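Local coordinates for protein 2-nitrobenzoate nitroreductase (Pseudomonas fluorescens, PDB 4Z85) that reduces 2-nitrobenzoate as a nitroreductase of the flavoredoxin family, probably with FMN as cofactor and a nicotinamide nucleotide as electron source, at residues A[57-62]-A[85-90]; A[125-130]-A[138-143]. One frame throughout, in Å; residues are numbered along the deposited sequence.

Interaction 1 (A[57-62]-A[85-90])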
loop_
_atom_site.group_PDB
_atom_site.type_symbol
_atom_site.label_atom_id
_atom_site.label_comp_id
_atom_site.label_asym_id
_atom_site.label_seq_id
_atom_site.Cartn_x
_atom_site.Cartn_y
_atom_site.Cartn_z
ATOM N N PHE A 57 -3.613 -9.865 -4.024
ATOM C CA PHE A 57 -2.901 -8.591 -3.880
ATOM C C PHE A 57 -2.558 -8.043 -5.264
ATOM O O PHE A 57 -2.647 -8.755 -6.266
ATOM C CB PHE A 57 -1.615 -8.758 -3.050
ATOM C CG PHE A 57 -0.650 -9.722 -3.656
ATOM C CD1 PHE A 57 0.297 -9.292 -4.585
ATOM C CD2 PHE A 57 -0.710 -11.071 -3.334
ATOM C CE1 PHE A 57 1.176 -10.190 -5.175
ATOM C CE2 PHE A 57 0.163 -11.988 -3.927
ATOM C CZ PHE A 57 1.112 -11.544 -4.841
ATOM N N VAL A 58 -2.127 -6.784 -5.313
ATOM C CA VAL A 58 -1.736 -6.173 -6.588
ATOM C C VAL A 58 -0.360 -5.521 -6.448
ATOM O O VAL A 58 -0.031 -4.962 -5.404
ATOM C CB VAL A 58 -2.804 -5.140 -7.080
ATOM C CG1 VAL A 58 -2.924 -3.916 -6.146
ATOM C CG2 VAL A 58 -2.521 -4.707 -8.519
ATOM N N ILE A 59 0.459 -5.660 -7.492
ATOM C CA ILE A 59 1.732 -4.936 -7.602
ATOM C C ILE A 59 1.772 -4.253 -8.956
ATOM O O ILE A 59 1.555 -4.908 -9.965
ATOM C CB ILE A 59 2.943 -5.870 -7.496
ATOM C CG1 ILE A 59 2.900 -6.658 -6.184
ATOM C CG2 ILE A 59 4.229 -5.066 -7.606
ATOM C CD1 ILE A 59 3.918 -7.769 -6.104
ATOM N N ALA A 60 2.047 -2.954 -8.997
ATOM C CA ALA A 60 2.207 -2.291 -10.294
ATOM C C ALA A 60 3.678 -2.388 -10.707
ATOM O O ALA A 60 4.557 -2.057 -9.920
ATOM C CB ALA A 60 1.733 -0.834 -10.225
ATOM N N VAL A 61 3.936 -2.871 -11.924
ATOM C CA VAL A 61 5.284 -3.196 -12.378
ATOM C C VAL A 61 5.554 -2.557 -13.742
ATOM O O VAL A 61 4.675 -2.503 -14.590
ATOM C CB VAL A 61 5.478 -4.731 -12.474
ATOM C CG1 VAL A 61 6.878 -5.072 -12.926
ATOM C CG2 VAL A 61 5.174 -5.401 -11.129
ATOM N N ASP A 62 6.764 -2.061 -13.956
ATOM C CA ASP A 62 7.114 -1.554 -15.283
ATOM C C ASP A 62 7.593 -2.677 -16.207
ATOM O O ASP A 62 8.143 -3.682 -15.752
ATOM C CB ASP A 62 8.164 -0.452 -15.166
ATOM C CG ASP A 62 7.538 0.924 -15.019
ATOM O OD1 ASP A 62 6.293 0.994 -14.914
ATOM O OD2 ASP A 62 8.284 1.933 -15.005
ATOM N N GLU A 85 3.822 -18.265 -14.006
ATOM C CA GLU A 85 2.563 -18.067 -13.280
ATOM C C GLU A 85 2.759 -18.282 -11.781
ATOM O O GLU A 85 1.814 -18.606 -11.051
ATOM C CB GLU A 85 1.476 -18.992 -13.836
ATOM C CG GLU A 85 1.299 -18.795 -15.334
ATOM C CD GLU A 85 0.221 -19.673 -15.932
ATOM O OE1 GLU A 85 -0.691 -20.100 -15.188
ATOM O OE2 GLU A 85 0.293 -19.929 -17.154
ATOM N N GLN A 86 3.998 -18.085 -11.336
ATOM C CA GLN A 86 4.370 -18.240 -9.940
ATOM C C GLN A 86 5.392 -17.194 -9.561
ATOM O O GLN A 86 6.184 -16.772 -10.406
ATOM C CB GLN A 86 4.975 -19.616 -9.659
ATOM C CG GLN A 86 4.225 -20.807 -10.165
ATOM C CD GLN A 86 4.918 -22.093 -9.768
ATOM O OE1 GLN A 86 6.112 -22.097 -9.462
ATOM N NE2 GLN A 86 4.175 -23.184 -9.756
ATOM N N PHE A 87 5.388 -16.802 -8.288
ATOM C CA PHE A 87 6.440 -15.925 -7.759
ATOM C C PHE A 87 6.334 -15.822 -6.252
ATOM O O PHE A 87 5.341 -16.270 -5.653
ATOM C CB PHE A 87 6.393 -14.526 -8.396
ATOM C CG PHE A 87 5.087 -13.794 -8.207
ATOM C CD1 PHE A 87 3.995 -14.074 -9.016
ATOM C CD2 PHE A 87 4.969 -12.790 -7.251
ATOM C CE1 PHE A 87 2.798 -13.390 -8.862
ATOM C CE2 PHE A 87 3.778 -12.098 -7.096
ATOM C CZ PHE A 87 2.689 -12.398 -7.897
ATOM N N VAL A 88 7.369 -15.254 -5.634
ATOM C CA VAL A 88 7.344 -15.074 -4.186
ATOM C C VAL A 88 7.395 -13.601 -3.847
ATOM O O VAL A 88 8.212 -12.864 -4.399
ATOM C CB VAL A 88 8.516 -15.775 -3.479
ATOM C CG1 VAL A 88 8.603 -15.353 -1.995
ATOM C CG2 VAL A 88 8.378 -17.294 -3.596
ATOM N N VAL A 89 6.508 -13.187 -2.950
ATOM C CA VAL A 89 6.639 -11.866 -2.342
ATOM C C VAL A 89 7.383 -11.999 -1.012
ATOM O O VAL A 89 6.888 -12.580 -0.063
ATOM C CB VAL A 89 5.265 -11.197 -2.118
ATOM C CG1 VAL A 89 5.435 -9.880 -1.352
ATOM C CG2 VAL A 89 4.573 -10.950 -3.453
ATOM N N ASN A 90 8.588 -11.457 -0.954
ATOM C CA ASN A 90 9.369 -11.451 0.270
ATOM C C ASN A 90 9.158 -10.131 0.961
ATOM O O ASN A 90 9.329 -9.086 0.335
ATOM C CB ASN A 90 10.864 -11.631 -0.006
ATOM C CG ASN A 90 11.170 -12.906 -0.753
ATOM O OD1 ASN A 90 11.330 -13.963 -0.139
ATOM N ND2 ASN A 90 11.249 -12.818 -2.076
#
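Phe-57 and Phe-87 bring their rings together rim to rim in the buried interior of the protein. Atom CZ of Phe-57 comes 3.5 Å from CE2 of Phe-87, which lies at the edge of the Phe-57 ring and in its plane. The centroids of the two rings are 5.8 Å apart and the planes stand at 79°, yet neither ring sits over the face of the other, which rules out a T-shaped stack. The side chains approach from opposite directions, and in both CG lies between the backbone N and the carbonyl carbon (chi1 near 60°), a setting that turns each ring to meet its mate. Large flat groups suit the place because the short strand segments they leave are 11.1 Å apart at closest approach and cross at 92°, too far and too steeply for backbone pairing.

Aliphatic groups fill in beside the rings. CG2 of Val-89 meets Phe-57 CZ obliquely at 3.8 Å, while Ile-59 slides past Val-89 in the opposite direction, its CD1 4.2 Å from Val-89 CG2. Ile-59 CD1 also lies 4.4 Å from Phe-87 CE2. Beta-branched residues fit extended strands well, and alternation along 57-62 sends Phe-57 and Ile-59 inward while Val-58 and Ala-60 pack on Met-50 of the second subunit.

Without the ring of Phe-57, as with an alanine here, the rim of Phe-87 and CG2 of Val-89 would probably lose their closest partner across the contact and face a gap. With strands 55-62 and 86-90 set apart in a closed antiparallel barrel, consistent with the FMN-binding split barrel, the wholly apolar chemistry implies that shape and exclusion of water, not directional bonds, join these two walls.

Interaction 2 (A[125-130]-A[138-143]); sequences TTIDVP and AWECKL
Glu-140 extends its carboxylate from the strand to Thr-125 and Thr-126, where two successive backbone N-H groups and one hydroxyl meet it. The N of Thr-125 donates to Glu-140 OE2 at 2.9 Å, and the N of Thr-126 to Glu-140 OE1, also at 2.9 Å. Both come in on the syn side, though from 33° and 28° out of the carboxylate plane. Glu-140 OE1 takes a second, short bond of 2.6 Å from Thr-126 OG1, on its anti lone pair. That hydroxyl is placed between the backbone N and the carbonyl carbon of its own residue (chi1 63°), which lets Thr-126 grip one oxygen with both its N and its side chain. Glutamate suits the site because its chain, extended beyond CG, carries two acceptors across to the loop; three donors would probably favour the charged carboxylate. Glu-140 OE2 also shares a weak hydrogen bond with His-3 of the second subunit.

The loop of 125-130, between the short strands 121-122 and 131-132, is fastened by these bonds to the outside of the antiparallel barrel, on strand 137-150, which lies between strands 86-90 and 153-165.

Apolar packing is the work of Ile-127. Ile-127 CD1 rests on the strand backbone, 3.7 Å from Cys-141 N and 3.9 Å from Glu-140 CB, and the side chain touches Gln-86 and Val-88 as well. The branched side chain offers a second methyl: Ile-127 CG2 lies 4.3 Å from Lys-142 CG, so the aliphatic start of an exposed lysine borders the isoleucine.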
loop_
_atom_site.group_PDB
_atom_site.type_symbol
_atom_site.label_atom_id
_atom_site.label_comp_id
_atom_site.label_asym_id
_atom_site.label_seq_id
_atom_site.Cartn_x
_atom_site.Cartn_y
_atom_site.Cartn_z
ATOM N N THR A 125 7.498 -24.314 -0.751
ATOM C CA THR A 125 6.758 -25.561 -0.551
ATOM C C THR A 125 5.719 -25.831 -1.639
ATOM O O THR A 125 5.636 -26.943 -2.169
ATOM C CB THR A 125 6.055 -25.554 0.822
ATOM O OG1 THR A 125 7.044 -25.511 1.857
ATOM C CG2 THR A 125 5.204 -26.794 1.004
ATOM N N THR A 126 4.931 -24.815 -1.980
ATOM C CA THR A 126 3.820 -24.995 -2.907
ATOM C C THR A 126 4.129 -24.601 -4.344
ATOM O O THR A 126 3.314 -24.825 -5.244
ATOM C CB THR A 126 2.601 -24.182 -2.465
ATOM O OG1 THR A 126 2.933 -22.787 -2.503
ATOM C CG2 THR A 126 2.180 -24.574 -1.057
ATOM N N ILE A 127 5.283 -23.983 -4.565
ATOM C CA ILE A 127 5.632 -23.512 -5.897
ATOM C C ILE A 127 7.120 -23.698 -6.145
ATOM O O ILE A 127 7.864 -24.067 -5.239
ATOM C CB ILE A 127 5.269 -22.012 -6.108
ATOM C CG1 ILE A 127 5.918 -21.148 -5.023
ATOM C CG2 ILE A 127 3.764 -21.801 -6.124
ATOM C CD1 ILE A 127 5.732 -19.666 -5.257
ATOM N N ASP A 128 7.551 -23.423 -7.368
ATOM C CA ASP A 128 8.936 -23.664 -7.765
ATOM C C ASP A 128 9.867 -22.497 -7.458
ATOM O O ASP A 128 11.064 -22.690 -7.239
ATOM C CB ASP A 128 9.003 -23.985 -9.257
ATOM C CG ASP A 128 8.317 -25.298 -9.600
ATOM O OD1 ASP A 128 8.387 -26.240 -8.777
ATOM O OD2 ASP A 128 7.701 -25.377 -10.684
ATOM N N VAL A 129 9.324 -21.285 -7.447
ATOM C CA VAL A 129 10.140 -20.103 -7.181
ATOM C C VAL A 129 10.539 -20.085 -5.713
ATOM O O VAL A 129 9.703 -20.274 -4.839
ATOM C CB VAL A 129 9.388 -18.799 -7.544
ATOM C CG1 VAL A 129 10.267 -17.574 -7.284
ATOM C CG2 VAL A 129 8.949 -18.833 -8.992
ATOM N N PRO A 130 11.834 -19.883 -5.438
ATOM C CA PRO A 130 12.344 -19.867 -4.070
ATOM C C PRO A 130 12.138 -18.513 -3.394
ATOM O O PRO A 130 11.976 -17.505 -4.082
ATOM C CB PRO A 130 13.833 -20.138 -4.260
ATOM C CG PRO A 130 14.138 -19.488 -5.550
ATOM C CD PRO A 130 12.919 -19.709 -6.421
ATOM N N ALA A 138 7.346 -14.548 3.868
ATOM C CA ALA A 138 7.243 -14.628 2.417
ATOM C C ALA A 138 5.897 -15.195 2.011
ATOM O O ALA A 138 5.356 -16.068 2.670
ATOM C CB ALA A 138 8.378 -15.475 1.840
ATOM N N TRP A 139 5.325 -14.662 0.944
ATOM C CA TRP A 139 4.111 -15.203 0.357
ATOM C C TRP A 139 4.493 -16.038 -0.860
ATOM O O TRP A 139 5.163 -15.552 -1.771
ATOM C CB TRP A 139 3.152 -14.090 -0.081
ATOM C CG TRP A 139 2.546 -13.251 0.992
ATOM C CD1 TRP A 139 2.593 -13.456 2.344
ATOM C CD2 TRP A 139 1.779 -12.058 0.793
ATOM N NE1 TRP A 139 1.891 -12.466 2.995
ATOM C CE2 TRP A 139 1.378 -11.600 2.062
ATOM C CE3 TRP A 139 1.394 -11.328 -0.346
ATOM C CZ2 TRP A 139 0.622 -10.437 2.231
ATOM C CZ3 TRP A 139 0.646 -10.186 -0.177
ATOM C CH2 TRP A 139 0.264 -9.747 1.099
ATOM N N GLU A 140 4.087 -17.304 -0.859
ATOM C CA GLU A 140 4.156 -18.146 -2.042
ATOM C C GLU A 140 2.900 -17.885 -2.866
ATOM O O GLU A 140 1.768 -18.120 -2.390
ATOM C CB GLU A 140 4.275 -19.631 -1.648
ATOM C CG GLU A 140 5.480 -19.906 -0.734
ATOM C CD GLU A 140 5.670 -21.384 -0.409
ATOM O OE1 GLU A 140 4.815 -22.200 -0.816
ATOM O OE2 GLU A 140 6.678 -21.718 0.257
ATOM N N CYS A 141 3.125 -17.385 -4.087
ATOM C CA CYS A 141 2.056 -16.846 -4.918
ATOM C C CYS A 141 1.945 -17.461 -6.295
ATOM O O CYS A 141 2.943 -17.854 -6.919
ATOM C CB CYS A 141 2.237 -15.342 -5.103
ATOM S SG CYS A 141 2.462 -14.428 -3.573
ATOM N N LYS A 142 0.704 -17.499 -6.766
ATOM C CA LYS A 142 0.404 -17.821 -8.144
ATOM C C LYS A 142 -0.194 -16.605 -8.820
ATOM O O LYS A 142 -0.836 -15.770 -8.178
ATOM C CB LYS A 142 -0.547 -19.016 -8.226
ATOM C CG LYS A 142 0.097 -20.295 -7.711
ATOM C CD LYS A 142 -0.877 -21.472 -7.764
ATOM C CE LYS A 142 -0.166 -22.808 -7.576
ATOM N NZ LYS A 142 -1.136 -23.958 -7.632
ATOM N N LEU A 143 0.029 -16.505 -10.119
ATOM C CA LEU A 143 -0.531 -15.418 -10.894
ATOM C C LEU A 143 -2.035 -15.559 -10.986
ATOM O O LEU A 143 -2.541 -16.599 -11.394
ATOM C CB LEU A 143 0.075 -15.385 -12.301
ATOM C CG LEU A 143 -0.457 -14.255 -13.184
ATOM C CD1 LEU A 143 -0.047 -12.889 -12.595
ATOM C CD2 LEU A 143 0.007 -14.391 -14.626
#

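In the fold
Interaction 1 belongs to the core: all its touching residues are buried and wholly apolar, and it spans the barrel interior. Interaction 2 lies farther out, partly buried, where a carboxylate, probably charged, bonded to a loop is combined with a hydrophobic residue. They share a sheet, since strands 86-90 and 137-150 are neighbours in it, probably joined by a hydrogen bond from Trp-139 N to Val-89 O. Strand 86-90 is thus packed on one side against 57-62, through Phe-87 and Val-89, and on the other against Ile-127, which touches Val-88. Gln-86 probably accepts a bond from Asp-128 N, and Phe-57 packs on Cys-141. Interactions 1 and 2 both touch the second subunit.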